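PDB 3H96: F420-H2 Dependent Reductase A from Mycobacterium smegmatis str. MC2 155, which acts as an F420H2-dependent reductase of a mycobacterial group that catalyses aflatoxin degradation, and probably exchanges hydride between coenzyme F420 and quinones. Local coordinates for residues Y63-K68 and P120-Y125; A76-L81 and V100-G105; A87-E90 and T95-V98; E106-I111 and D124-T129; R110-Q115 and R133-L138. All coordinates share one frame; numbering follows the deposited sequence.

Interaction 1: residues Y63-K68 and P120-Y125; sequences YVFASK and PGFADY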
# COMPACT_ATOMS: atom_id res chain seq x y z
N TYR A 63 -1.75 -6.78 -1.54
CA TYR A 63 -0.73 -6.09 -2.31
C TYR A 63 -0.86 -4.60 -2.13
O TYR A 63 -1.98 -4.10 -2.22
CB TYR A 63 -0.92 -6.42 -3.80
CG TYR A 63 -0.68 -7.85 -4.06
CD1 TYR A 63 0.59 -8.39 -3.89
CD2 TYR A 63 -1.72 -8.70 -4.45
CE1 TYR A 63 0.84 -9.73 -4.15
CE2 TYR A 63 -1.49 -10.02 -4.68
CZ TYR A 63 -0.21 -10.53 -4.53
OH TYR A 63 0.04 -11.86 -4.81
N VAL A 64 0.26 -3.89 -1.85
CA VAL A 64 0.19 -2.42 -1.80
C VAL A 64 1.09 -1.86 -2.91
O VAL A 64 1.95 -2.58 -3.43
CB VAL A 64 0.54 -1.83 -0.43
CG1 VAL A 64 -0.53 -2.31 0.68
CG2 VAL A 64 1.86 -2.38 0.03
N PHE A 65 0.89 -0.59 -3.24
CA PHE A 65 1.49 -0.04 -4.47
C PHE A 65 2.21 1.15 -4.04
O PHE A 65 1.57 2.11 -3.53
CB PHE A 65 0.35 0.37 -5.47
CG PHE A 65 -0.47 -0.82 -5.89
CD1 PHE A 65 -0.04 -1.65 -6.99
CD2 PHE A 65 -1.54 -1.24 -5.11
CE1 PHE A 65 -0.71 -2.80 -7.30
CE2 PHE A 65 -2.24 -2.43 -5.45
CZ PHE A 65 -1.84 -3.19 -6.53
N ALA A 66 3.51 1.18 -4.26
CA ALA A 66 4.29 2.36 -3.82
C ALA A 66 4.24 3.50 -4.84
O ALA A 66 5.27 3.94 -5.37
CB ALA A 66 5.75 1.94 -3.50
N SER A 67 3.03 3.95 -5.15
CA SER A 67 2.75 4.81 -6.29
C SER A 67 3.07 6.29 -6.06
O SER A 67 3.56 7.00 -6.96
CB SER A 67 1.25 4.65 -6.63
OG SER A 67 0.45 4.79 -5.46
N LYS A 68 2.83 6.76 -4.84
CA LYS A 68 3.10 8.17 -4.49
C LYS A 68 2.58 9.13 -5.59
O LYS A 68 3.27 10.06 -6.02
CB LYS A 68 4.60 8.41 -4.21
CG LYS A 68 4.85 9.75 -3.54
CD LYS A 68 6.08 9.72 -2.69
CE LYS A 68 7.24 10.38 -3.31
NZ LYS A 68 7.35 11.78 -2.82
N PRO A 120 -8.25 3.34 -12.83
CA PRO A 120 -7.32 3.64 -13.94
C PRO A 120 -6.42 4.85 -13.69
O PRO A 120 -5.46 5.06 -14.45
CB PRO A 120 -8.25 3.84 -15.13
CG PRO A 120 -9.46 3.01 -14.82
CD PRO A 120 -9.64 3.13 -13.29
N GLY A 121 -6.67 5.63 -12.64
CA GLY A 121 -5.64 6.58 -12.16
C GLY A 121 -4.24 5.91 -11.98
O GLY A 121 -3.16 6.57 -12.19
N PHE A 122 -4.26 4.63 -11.60
CA PHE A 122 -2.98 3.90 -11.45
C PHE A 122 -2.23 3.78 -12.81
O PHE A 122 -0.99 3.78 -12.80
CB PHE A 122 -3.15 2.57 -10.76
CG PHE A 122 -3.28 2.72 -9.24
CD1 PHE A 122 -2.16 2.58 -8.41
CD2 PHE A 122 -4.51 3.05 -8.65
CE1 PHE A 122 -2.26 2.77 -7.01
CE2 PHE A 122 -4.60 3.27 -7.26
CZ PHE A 122 -3.48 3.10 -6.46
N ALA A 123 -2.97 3.71 -13.92
CA ALA A 123 -2.33 3.67 -15.23
C ALA A 123 -1.70 5.03 -15.53
O ALA A 123 -0.64 5.11 -16.14
CB ALA A 123 -3.32 3.24 -16.40
N ASP A 124 -2.32 6.10 -15.07
CA ASP A 124 -1.70 7.42 -15.25
C ASP A 124 -0.41 7.50 -14.43
O ASP A 124 0.60 8.03 -14.90
CB ASP A 124 -2.69 8.55 -14.90
CG ASP A 124 -2.09 9.97 -15.14
OD1 ASP A 124 -1.82 10.33 -16.30
OD2 ASP A 124 -1.85 10.72 -14.14
N TYR A 125 -0.39 6.94 -13.20
CA TYR A 125 0.85 7.04 -12.41
C TYR A 125 1.99 6.38 -13.17
O TYR A 125 3.12 6.87 -13.15
CB TYR A 125 0.75 6.40 -11.03
CG TYR A 125 -0.38 6.94 -10.19
CD1 TYR A 125 -0.84 8.27 -10.31
CD2 TYR A 125 -0.97 6.13 -9.24
CE1 TYR A 125 -1.88 8.74 -9.51
CE2 TYR A 125 -1.97 6.57 -8.47
CZ TYR A 125 -2.42 7.87 -8.58
OH TYR A 125 -3.46 8.24 -7.76
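Phe-65, at the end of strand 61-65, and Phe-122, in the first turn of helix 121-128, cross at about a right angle. Their ring planes differ by 64° and their centroids lie 5.7 Å apart, an oblique pairing that is neither a stack nor an edge-to-face contact. One corner of the helix ring does the touching: Phe-122 CE1 sits 3.9 Å from Phe-65 CB. The same atom lies 3.7 Å from Ser-67 OG, so CE1 wedges between the base of one side chain and the hydroxyl of the other. Ser-67 follows an inverse gamma turn centred on Ala-66, and its CB points toward the helix. That CB meets the Tyr-125 ring obliquely, with Ser-67 CB to Tyr-125 CD2 at 3.7 Å.

Both helix aromatics have CG anti to the carbonyl carbon (chi1 -79° for Phe-122), and they pack on one another: Tyr-125 CE2 stands 3.9 Å above the centre of the Phe-122 ring, in an edge-to-face arrangement. Beyond the two segments, Ser-67 O accepts a hydrogen bond from Arg-133 NH2. No hydrogen bond links 63-68 directly to 120-125. Between these segments, cohesion therefore rests on van der Waals contact of aromatic carbons with two methylenes and a hydroxyl, while directional bonds run to neighbouring residues.

Interaction 2: residues A76-L81 and V100-G105; sequences AWYYNL and VTEVTG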
# COMPACT_ATOMS: atom_id res chain seq x y z
N ALA A 76 8.68 7.04 1.26
CA ALA A 76 9.51 6.59 2.33
C ALA A 76 8.99 5.26 2.86
O ALA A 76 9.79 4.40 3.21
CB ALA A 76 9.60 7.64 3.52
N TRP A 77 7.67 5.07 2.98
CA TRP A 77 7.18 3.78 3.55
C TRP A 77 7.69 2.49 2.82
O TRP A 77 7.92 1.44 3.42
CB TRP A 77 5.68 3.78 3.73
CG TRP A 77 4.85 3.86 2.48
CD1 TRP A 77 4.23 4.99 1.97
CD2 TRP A 77 4.52 2.79 1.60
NE1 TRP A 77 3.52 4.66 0.81
CE2 TRP A 77 3.71 3.32 0.56
CE3 TRP A 77 4.84 1.42 1.56
CZ2 TRP A 77 3.19 2.54 -0.44
CZ3 TRP A 77 4.37 0.66 0.54
CH2 TRP A 77 3.52 1.21 -0.45
N TYR A 78 7.92 2.62 1.51
CA TYR A 78 8.38 1.53 0.68
C TYR A 78 9.72 1.02 1.23
O TYR A 78 9.84 -0.17 1.52
CB TYR A 78 8.47 1.96 -0.80
CG TYR A 78 9.35 1.03 -1.62
CD1 TYR A 78 8.92 -0.25 -1.97
CD2 TYR A 78 10.64 1.43 -2.02
CE1 TYR A 78 9.77 -1.12 -2.64
CE2 TYR A 78 11.50 0.54 -2.72
CZ TYR A 78 11.04 -0.71 -3.03
OH TYR A 78 11.83 -1.58 -3.72
N TYR A 79 10.69 1.93 1.43
CA TYR A 79 12.03 1.57 1.92
C TYR A 79 11.90 1.09 3.35
O TYR A 79 12.66 0.22 3.79
CB TYR A 79 12.97 2.80 1.87
CG TYR A 79 13.21 3.19 0.44
CD1 TYR A 79 14.03 2.39 -0.39
CD2 TYR A 79 12.60 4.28 -0.09
CE1 TYR A 79 14.24 2.73 -1.71
CE2 TYR A 79 12.79 4.64 -1.38
CZ TYR A 79 13.62 3.87 -2.19
OH TYR A 79 13.76 4.19 -3.49
N ASN A 80 11.00 1.73 4.11
CA ASN A 80 10.83 1.33 5.52
C ASN A 80 10.38 -0.13 5.62
O ASN A 80 10.93 -0.92 6.41
CB ASN A 80 9.78 2.23 6.15
CG ASN A 80 10.31 3.67 6.37
OD1 ASN A 80 11.46 3.96 6.11
ND2 ASN A 80 9.44 4.55 6.78
N LEU A 81 9.37 -0.49 4.81
CA LEU A 81 8.87 -1.88 4.85
C LEU A 81 9.88 -2.93 4.36
O LEU A 81 10.09 -3.93 5.05
CB LEU A 81 7.55 -1.99 4.08
CG LEU A 81 6.32 -1.26 4.67
CD1 LEU A 81 5.04 -1.63 3.86
CD2 LEU A 81 6.18 -1.75 6.11
N VAL A 100 6.81 -8.93 4.73
CA VAL A 100 6.88 -8.14 3.49
C VAL A 100 7.77 -8.81 2.42
O VAL A 100 8.88 -9.23 2.71
CB VAL A 100 7.56 -6.73 3.77
CG1 VAL A 100 7.64 -5.91 2.48
CG2 VAL A 100 6.81 -5.94 4.91
N THR A 101 7.29 -8.90 1.17
CA THR A 101 8.14 -9.35 0.05
C THR A 101 7.80 -8.41 -1.13
O THR A 101 6.72 -7.86 -1.16
CB THR A 101 7.82 -10.85 -0.35
OG1 THR A 101 6.43 -10.99 -0.40
CG2 THR A 101 8.31 -11.87 0.76
N GLU A 102 8.73 -8.20 -2.05
CA GLU A 102 8.49 -7.33 -3.17
C GLU A 102 8.11 -8.18 -4.35
O GLU A 102 8.77 -9.18 -4.61
CB GLU A 102 9.76 -6.51 -3.46
CG GLU A 102 9.41 -5.48 -4.49
CD GLU A 102 10.32 -4.26 -4.60
OE1 GLU A 102 11.19 -4.01 -3.74
OE2 GLU A 102 10.10 -3.53 -5.61
N VAL A 103 7.07 -7.81 -5.10
CA VAL A 103 6.70 -8.58 -6.27
C VAL A 103 7.39 -7.95 -7.49
O VAL A 103 7.32 -6.71 -7.65
CB VAL A 103 5.17 -8.55 -6.58
CG1 VAL A 103 4.85 -9.52 -7.67
CG2 VAL A 103 4.36 -8.89 -5.35
N THR A 104 8.02 -8.78 -8.34
CA THR A 104 8.77 -8.27 -9.51
C THR A 104 8.39 -8.98 -10.83
O THR A 104 7.63 -9.97 -10.84
CB THR A 104 10.35 -8.27 -9.34
OG1 THR A 104 10.82 -9.60 -9.16
CG2 THR A 104 10.83 -7.35 -8.23
N GLY A 105 8.90 -8.47 -11.94
CA GLY A 105 8.71 -9.16 -13.23
C GLY A 105 7.27 -9.14 -13.69
O GLY A 105 6.50 -8.21 -13.36
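Helix 76-84 lies against one face of the antiparallel sheet, and this contact pins it to strand 94-103 at two points, Tyr-78 with Glu-102 and Leu-81 with Val-100. The first is polar. Tyr-78 OH donates to Glu-102 OE1 over only 2.5 Å, a short bond in which the hydroxyl approaches on the syn side of the carboxylate, 20° out of its plane. The carboxylate comes at the edge of the ring, near the ring plane, and the two flat groups stand 88° apart. Glu-102 has CG anti to its own backbone N (chi1 -172°) and an extended chain, which carries the acid across to the phenol. Pro-136 packs against both side chains and flanks the bond.

The second point is apolar. Val-100 points toward the helix, and its CG2 reaches the backbone at Leu-81 O (3.8 Å) as well as the side chain at Leu-81 CB (4.1 Å). Here the backbones come closer, with CA atoms 6.7 Å apart at Leu-81 and Val-100 against 9.7 Å at Tyr-78 and Glu-102; the long polar pair spans the wider gap. A helix laid on an antiparallel sheet in this way is consistent with the split-barrel fold of the PNPOX-like flavoproteins.

Interaction 3: residues A87-E90 and T95-V98; sequences AQVE and TYAV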
# COMPACT_ATOMS: atom_id res chain seq x y z
N ALA A 87 5.91 -5.88 9.34
CA ALA A 87 5.13 -4.70 9.70
C ALA A 87 3.87 -5.13 10.45
O ALA A 87 3.63 -6.33 10.63
CB ALA A 87 4.74 -3.86 8.42
N GLN A 88 3.10 -4.16 10.87
CA GLN A 88 1.80 -4.34 11.43
C GLN A 88 0.86 -3.54 10.55
O GLN A 88 1.19 -2.44 10.17
CB GLN A 88 1.77 -3.79 12.81
CG GLN A 88 0.69 -4.20 13.68
CD GLN A 88 0.69 -3.44 14.98
OE1 GLN A 88 -0.23 -3.43 15.63
NE2 GLN A 88 1.78 -2.77 15.31
N VAL A 89 -0.32 -4.08 10.29
CA VAL A 89 -1.33 -3.35 9.54
C VAL A 89 -2.73 -3.43 10.21
O VAL A 89 -3.02 -4.39 10.93
CB VAL A 89 -1.52 -3.98 8.08
CG1 VAL A 89 -0.21 -3.85 7.23
CG2 VAL A 89 -1.95 -5.43 8.14
N GLU A 90 -3.58 -2.45 9.90
CA GLU A 90 -4.99 -2.57 10.18
C GLU A 90 -5.73 -2.75 8.85
O GLU A 90 -5.56 -1.98 7.94
CB GLU A 90 -5.50 -1.38 10.98
CG GLU A 90 -4.61 -1.11 12.20
CD GLU A 90 -4.88 0.24 12.86
OE1 GLU A 90 -6.05 0.53 13.20
OE2 GLU A 90 -3.90 1.00 13.09
N THR A 95 -6.10 -6.07 13.14
CA THR A 95 -4.74 -5.53 13.27
C THR A 95 -3.92 -6.78 13.41
O THR A 95 -4.25 -7.62 14.23
CB THR A 95 -4.60 -4.73 14.57
OG1 THR A 95 -5.56 -3.67 14.56
CG2 THR A 95 -3.14 -4.15 14.73
N TYR A 96 -2.93 -6.95 12.54
CA TYR A 96 -2.11 -8.13 12.58
C TYR A 96 -0.71 -7.88 12.02
O TYR A 96 -0.44 -6.87 11.27
CB TYR A 96 -2.84 -9.32 11.88
CG TYR A 96 -3.24 -9.04 10.45
CD1 TYR A 96 -4.55 -8.66 10.14
CD2 TYR A 96 -2.30 -9.16 9.40
CE1 TYR A 96 -4.93 -8.38 8.79
CE2 TYR A 96 -2.68 -8.90 8.04
CZ TYR A 96 -4.00 -8.53 7.76
OH TYR A 96 -4.38 -8.23 6.45
N ALA A 97 0.19 -8.81 12.33
CA ALA A 97 1.56 -8.72 11.84
C ALA A 97 1.60 -9.21 10.37
O ALA A 97 0.74 -10.02 9.95
CB ALA A 97 2.47 -9.60 12.77
N VAL A 98 2.56 -8.69 9.58
CA VAL A 98 2.74 -9.15 8.23
C VAL A 98 4.23 -9.32 7.87
O VAL A 98 5.10 -8.56 8.39
CB VAL A 98 2.05 -8.19 7.23
CG1 VAL A 98 2.60 -8.37 5.93
CG2 VAL A 98 0.51 -8.46 7.16
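Ala-87 opens the pairing with Val-98 as a hydrogen-bonded antiparallel pair. Ala-87 N donates to Val-98 O at 3.0 Å, and Val-98 N returns a bond to Ala-87 O at 2.8 Å. Ala-87 O also receives a CA-H...O contact from Ala-97.

Gln-88 faces Ala-97 in a non-hydrogen-bonded pair, the backbones drawing in to 4.4 Å between Gln-88 CA and Ala-97 CA. Its extended side chain turns diagonally instead, bringing Gln-88 OE1 to 3.1 Å from the Thr-95 CG2 methyl.

Val-89 and Tyr-96 form the next hydrogen-bonded pair: Val-89 N donates to Tyr-96 O and Tyr-96 N to Val-89 O. On the sheet face shared with Ala-87 and Val-98, the valine makes a CH-pi contact: Val-89 CG2 lies 3.9 Å from the Tyr-96 ring centroid, over one face and offset toward the rim. The tyrosine's chi1 of 57° sets CG between the backbone N and carbonyl carbon, bringing one ring face against the Val-89 methyl. That methyl also touches Val-98, with Val-89 CG2 to Val-98 CG2 at 4.0 Å.

Glu-90 runs side by side with Thr-95, the two again a non-hydrogen-bonded pair, with Glu-90 CG 3.6 Å from Thr-95 OG1, while its carboxylate forms a salt bridge with Arg-17. The alternation of the two kinds of pair is that of antiparallel strands; with only two residues linking 86-91 to 94-103, the pair is a beta hairpin.

Interaction 4: residues E106-I111 and D124-T129; sequences EDRDRI and DYEKKT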
# COMPACT_ATOMS: atom_id res chain seq x y z
N GLU A 106 6.90 -10.16 -14.46
CA GLU A 106 5.55 -10.31 -15.03
C GLU A 106 4.50 -10.40 -13.90
O GLU A 106 3.42 -9.83 -14.04
CB GLU A 106 5.45 -11.49 -16.03
CG GLU A 106 6.46 -11.46 -17.24
CD GLU A 106 6.42 -10.21 -18.16
OE1 GLU A 106 7.14 -9.20 -17.85
OE2 GLU A 106 5.74 -10.23 -19.22
N ASP A 107 4.82 -11.06 -12.78
CA ASP A 107 3.90 -11.02 -11.62
C ASP A 107 3.51 -9.59 -11.12
O ASP A 107 2.34 -9.35 -10.84
CB ASP A 107 4.33 -11.91 -10.47
CG ASP A 107 4.07 -13.43 -10.74
OD1 ASP A 107 4.09 -13.86 -11.92
OD2 ASP A 107 3.80 -14.19 -9.78
N ARG A 108 4.47 -8.71 -10.99
CA ARG A 108 4.21 -7.32 -10.65
C ARG A 108 3.22 -6.70 -11.66
O ARG A 108 2.27 -6.11 -11.29
CB ARG A 108 5.49 -6.47 -10.58
CG ARG A 108 5.36 -5.13 -9.92
CD ARG A 108 6.09 -3.87 -10.53
NE ARG A 108 5.60 -3.57 -11.82
CZ ARG A 108 4.92 -2.51 -12.22
NH1 ARG A 108 4.64 -1.50 -11.46
NH2 ARG A 108 4.55 -2.47 -13.44
N ASP A 109 3.56 -6.86 -12.93
CA ASP A 109 2.80 -6.32 -14.03
C ASP A 109 1.36 -6.81 -13.98
O ASP A 109 0.43 -6.03 -14.26
CB ASP A 109 3.43 -6.72 -15.38
CG ASP A 109 4.67 -5.91 -15.71
OD1 ASP A 109 5.03 -4.97 -14.94
OD2 ASP A 109 5.27 -6.20 -16.78
N ARG A 110 1.16 -8.09 -13.66
CA ARG A 110 -0.17 -8.57 -13.64
C ARG A 110 -0.97 -8.00 -12.49
O ARG A 110 -2.11 -7.63 -12.67
CB ARG A 110 -0.34 -10.09 -13.86
CG ARG A 110 -0.05 -10.93 -12.73
CD ARG A 110 -0.57 -12.35 -12.93
NE ARG A 110 0.24 -13.29 -12.16
CZ ARG A 110 0.29 -13.34 -10.83
NH1 ARG A 110 -0.44 -12.51 -10.12
NH2 ARG A 110 1.07 -14.23 -10.22
N ILE A 111 -0.36 -7.90 -11.30
CA ILE A 111 -1.09 -7.37 -10.14
C ILE A 111 -1.32 -5.84 -10.36
O ILE A 111 -2.43 -5.36 -10.16
CB ILE A 111 -0.33 -7.63 -8.87
CG1 ILE A 111 -0.32 -9.15 -8.57
CG2 ILE A 111 -0.85 -6.80 -7.66
CD1 ILE A 111 0.92 -9.50 -7.78
N ASP A 124 -2.32 6.10 -15.07
CA ASP A 124 -1.70 7.42 -15.25
C ASP A 124 -0.41 7.50 -14.43
O ASP A 124 0.60 8.03 -14.90
CB ASP A 124 -2.69 8.55 -14.90
CG ASP A 124 -2.09 9.97 -15.14
OD1 ASP A 124 -1.82 10.33 -16.30
OD2 ASP A 124 -1.85 10.72 -14.14
N TYR A 125 -0.39 6.94 -13.20
CA TYR A 125 0.85 7.04 -12.41
C TYR A 125 1.99 6.38 -13.17
O TYR A 125 3.12 6.87 -13.15
CB TYR A 125 0.75 6.40 -11.03
CG TYR A 125 -0.38 6.94 -10.19
CD1 TYR A 125 -0.84 8.27 -10.31
CD2 TYR A 125 -0.97 6.13 -9.24
CE1 TYR A 125 -1.88 8.74 -9.51
CE2 TYR A 125 -1.97 6.57 -8.47
CZ TYR A 125 -2.42 7.87 -8.58
OH TYR A 125 -3.46 8.24 -7.76
N GLU A 126 1.68 5.26 -13.81
CA GLU A 126 2.73 4.57 -14.47
C GLU A 126 3.19 5.35 -15.73
O GLU A 126 4.39 5.30 -16.07
CB GLU A 126 2.26 3.17 -14.83
CG GLU A 126 3.26 2.23 -14.38
CD GLU A 126 2.85 0.79 -14.41
OE1 GLU A 126 1.92 0.42 -15.19
OE2 GLU A 126 3.50 0.04 -13.65
N LYS A 127 2.27 6.06 -16.40
CA LYS A 127 2.71 6.88 -17.54
C LYS A 127 3.60 8.03 -17.06
O LYS A 127 4.61 8.30 -17.68
CB LYS A 127 1.55 7.37 -18.42
CG LYS A 127 0.76 6.19 -19.07
CD LYS A 127 0.02 6.56 -20.34
CE LYS A 127 0.20 5.43 -21.40
NZ LYS A 127 0.68 5.99 -22.73
N LYS A 128 3.22 8.71 -15.98
CA LYS A 128 4.08 9.71 -15.28
C LYS A 128 5.49 9.25 -14.86
O LYS A 128 6.41 10.03 -14.78
CB LYS A 128 3.36 10.24 -14.01
CG LYS A 128 2.16 11.16 -14.31
CD LYS A 128 1.58 11.80 -13.02
CE LYS A 128 2.51 12.94 -12.47
NZ LYS A 128 1.75 13.85 -11.51
N THR A 129 5.64 7.98 -14.49
CA THR A 129 6.93 7.50 -14.05
C THR A 129 7.69 6.71 -15.09
O THR A 129 8.75 6.20 -14.80
CB THR A 129 6.79 6.65 -12.77
OG1 THR A 129 5.97 5.53 -13.07
CG2 THR A 129 6.12 7.46 -11.67
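Arg-108 of helix 105-118 and Glu-126 of helix 121-128 reach for each other from opposite directions and meet in a salt bridge, which is the whole of the direct contact. From CB the arginine chain leaves with CG anti to the backbone N. Arg-108 CG then packs against the Val-137 CG2 methyl and the backbone oxygen of Val-103. Bends at chi2 and chi3 (63°) turn the guanidinium toward Glu-126 while keeping it beside Asp-109. On the way, CD and NE both pass the Thr-134 CG2 methyl, and NE makes a weak bond to Asp-109 OD1.

At the tip, both terminal nitrogens grip a single oxygen end-on: Arg-108 NH2 lies 2.7 Å from Glu-126 OE2, and Arg-108 NH1 lies 2.9 Å from the same atom. OE2 is within 6° of the guanidinium plane, whereas the carboxylate as a whole is turned 47° from it. Arg-108 NH2 also holds Asp-109 OD1 at 3.0 Å, in an almost straight bond, and Arg-108 NH1 has a further acceptor in Ile-135 O. With partners spread round its edge, the guanidinium is fixed in rotation. It also stands between two acids whose oxygens, Asp-109 OD1 and Glu-126 OE2, are 5.4 Å apart, which would offset their mutual repulsion.

The network thus ties two consecutive helices together and, through Ile-135 O, to the loop leading into strand 137-142. Glu-126 also packs on Tyr-112, one turn further along the first helix, while Val-137, at the start of strand 137-142, packs on the aliphatic part of Arg-108.

Interaction 5: residues R110-Q115 and R133-L138; sequences RIYSEQ and RTIPVL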
# COMPACT_ATOMS: atom_id res chain seq x y z
N ARG A 110 1.16 -8.09 -13.66
CA ARG A 110 -0.17 -8.57 -13.64
C ARG A 110 -0.97 -8.00 -12.49
O ARG A 110 -2.11 -7.63 -12.67
CB ARG A 110 -0.34 -10.09 -13.86
CG ARG A 110 -0.05 -10.93 -12.73
CD ARG A 110 -0.57 -12.35 -12.93
NE ARG A 110 0.24 -13.29 -12.16
CZ ARG A 110 0.29 -13.34 -10.83
NH1 ARG A 110 -0.44 -12.51 -10.12
NH2 ARG A 110 1.07 -14.23 -10.22
N ILE A 111 -0.36 -7.90 -11.30
CA ILE A 111 -1.09 -7.37 -10.14
C ILE A 111 -1.32 -5.84 -10.36
O ILE A 111 -2.43 -5.36 -10.16
CB ILE A 111 -0.33 -7.63 -8.87
CG1 ILE A 111 -0.32 -9.15 -8.57
CG2 ILE A 111 -0.85 -6.80 -7.66
CD1 ILE A 111 0.92 -9.50 -7.78
N TYR A 112 -0.29 -5.13 -10.86
CA TYR A 112 -0.49 -3.74 -11.18
C TYR A 112 -1.59 -3.59 -12.22
O TYR A 112 -2.42 -2.72 -12.08
CB TYR A 112 0.79 -3.07 -11.69
CG TYR A 112 0.73 -1.57 -11.48
CD1 TYR A 112 0.07 -0.74 -12.40
CD2 TYR A 112 1.28 -1.00 -10.31
CE1 TYR A 112 -0.02 0.64 -12.17
CE2 TYR A 112 1.23 0.37 -10.07
CZ TYR A 112 0.55 1.18 -11.04
OH TYR A 112 0.46 2.52 -10.86
N SER A 113 -1.62 -4.43 -13.28
CA SER A 113 -2.70 -4.28 -14.27
C SER A 113 -4.08 -4.44 -13.70
O SER A 113 -4.95 -3.76 -14.12
CB SER A 113 -2.60 -5.25 -15.45
OG SER A 113 -1.28 -5.18 -15.90
N GLU A 114 -4.27 -5.34 -12.74
CA GLU A 114 -5.61 -5.52 -12.11
C GLU A 114 -5.96 -4.28 -11.30
O GLU A 114 -7.08 -3.75 -11.35
CB GLU A 114 -5.65 -6.82 -11.24
CG GLU A 114 -7.03 -7.13 -10.57
CD GLU A 114 -8.20 -7.23 -11.61
OE1 GLU A 114 -9.39 -6.94 -11.26
OE2 GLU A 114 -7.91 -7.55 -12.78
N GLN A 115 -4.98 -3.78 -10.56
CA GLN A 115 -5.25 -2.54 -9.81
C GLN A 115 -5.65 -1.38 -10.74
O GLN A 115 -6.63 -0.66 -10.47
CB GLN A 115 -4.03 -2.15 -8.99
CG GLN A 115 -4.26 -0.86 -8.08
CD GLN A 115 -5.33 -0.99 -6.98
OE1 GLN A 115 -5.63 -0.00 -6.24
NE2 GLN A 115 -5.94 -2.14 -6.87
N ARG A 133 10.98 5.55 -12.88
CA ARG A 133 10.99 4.46 -11.97
C ARG A 133 9.83 3.50 -12.28
O ARG A 133 8.82 3.90 -12.90
CB ARG A 133 10.94 4.94 -10.50
CG ARG A 133 9.64 5.46 -10.05
CD ARG A 133 9.59 5.91 -8.54
NE ARG A 133 8.37 6.69 -8.48
CZ ARG A 133 7.21 6.32 -7.89
NH1 ARG A 133 7.10 5.20 -7.22
NH2 ARG A 133 6.15 7.12 -7.97
N THR A 134 10.02 2.22 -11.90
CA THR A 134 8.93 1.23 -11.93
C THR A 134 8.31 1.26 -10.55
O THR A 134 9.05 1.18 -9.54
CB THR A 134 9.52 -0.15 -12.16
OG1 THR A 134 9.99 -0.18 -13.51
CG2 THR A 134 8.44 -1.32 -12.00
N ILE A 135 6.98 1.42 -10.50
CA ILE A 135 6.20 1.57 -9.23
C ILE A 135 6.25 0.23 -8.52
O ILE A 135 5.80 -0.80 -9.08
CB ILE A 135 4.77 2.11 -9.53
CG1 ILE A 135 4.92 3.59 -9.94
CG2 ILE A 135 3.84 2.13 -8.29
CD1 ILE A 135 3.62 4.19 -10.53
N PRO A 136 6.84 0.23 -7.29
CA PRO A 136 6.95 -1.05 -6.63
C PRO A 136 5.61 -1.62 -6.17
O PRO A 136 4.67 -0.88 -5.75
CB PRO A 136 7.86 -0.78 -5.43
CG PRO A 136 8.70 0.50 -5.84
CD PRO A 136 7.74 1.27 -6.73
N VAL A 137 5.49 -2.94 -6.27
CA VAL A 137 4.36 -3.61 -5.60
C VAL A 137 4.90 -4.48 -4.47
O VAL A 137 5.81 -5.29 -4.69
CB VAL A 137 3.56 -4.44 -6.64
CG1 VAL A 137 2.42 -5.30 -6.01
CG2 VAL A 137 2.95 -3.50 -7.64
N LEU A 138 4.34 -4.35 -3.26
CA LEU A 138 4.72 -5.21 -2.16
C LEU A 138 3.54 -6.13 -1.77
O LEU A 138 2.39 -5.70 -1.79
CB LEU A 138 5.09 -4.35 -0.93
CG LEU A 138 6.21 -3.32 -1.07
CD1 LEU A 138 6.41 -2.69 0.31
CD2 LEU A 138 7.51 -4.00 -1.45
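Tyr-112 has a chi1 of -157°, which throws its ring off helix 105-118 toward Ile-135 and Val-137. In Ile-135, a chi1 of -72° sends CG1 to the side opposite the carbonyl carbon and CG2 opposite the backbone N, which places CG2 beside the ring and lets CG1 carry CD1 toward the hydroxyl. Ile-135 CG2 approaches the ring obliquely, 3.6 Å from Tyr-112 CE2. The longer branch runs on past the ring, ending with Ile-135 CD1 3.6 Å from Tyr-112 OH. The isoleucine therefore flanks the aromatic from its CE2 corner to its hydroxyl.

Val-137, the first residue of strand 137-142, touches both helix residues, one with each methyl. Val-137 CG2 meets the ring at its edge, near the ring plane, at 4.0 Å from Tyr-112 CD2. Val-137 CG1 instead turns to the preceding helix residue and lies 4.0 Å from Ile-111 CG2. Phe-65 of the adjoining strand packs on this valine and on Ile-111.

Ile-111, Tyr-112, Ile-135 and Val-137 are all buried, and no hydrogen bond passes between the segments. The buried phenol has its polar partner in Phe-122 O of the next helix, to which Tyr-112 OH is hydrogen-bonded. The contact is consequently apolar, made of branched aliphatic groups against one another and against the tyrosine ring, with the ring's one polar atom satisfied outside it.

Overall arrangement
Interactions 1, 4 and 5 form one cluster on the same side of the chain's centre: interactions 4 and 5 have centres about 4 Å apart, and each lies about 7 Å from interaction 1. Hydrogen bonds stitch them together, with Tyr-112 OH to Phe-122 O at 2.7 Å joining interactions 1 and 5. Interaction 2 adjoins interaction 5 within the sheet, where Val-103 N is hydrogen-bonded to Val-137 O (2.9 Å) on neighbouring strands. The earlier part of strand 94-103 carries interaction 3, about 25 Å from interaction 4 between centres and across the chain's centre from it. Interaction 3 touches interaction 2 through Leu-81 CD2 and Ala-87 CB, 3.4 Å apart.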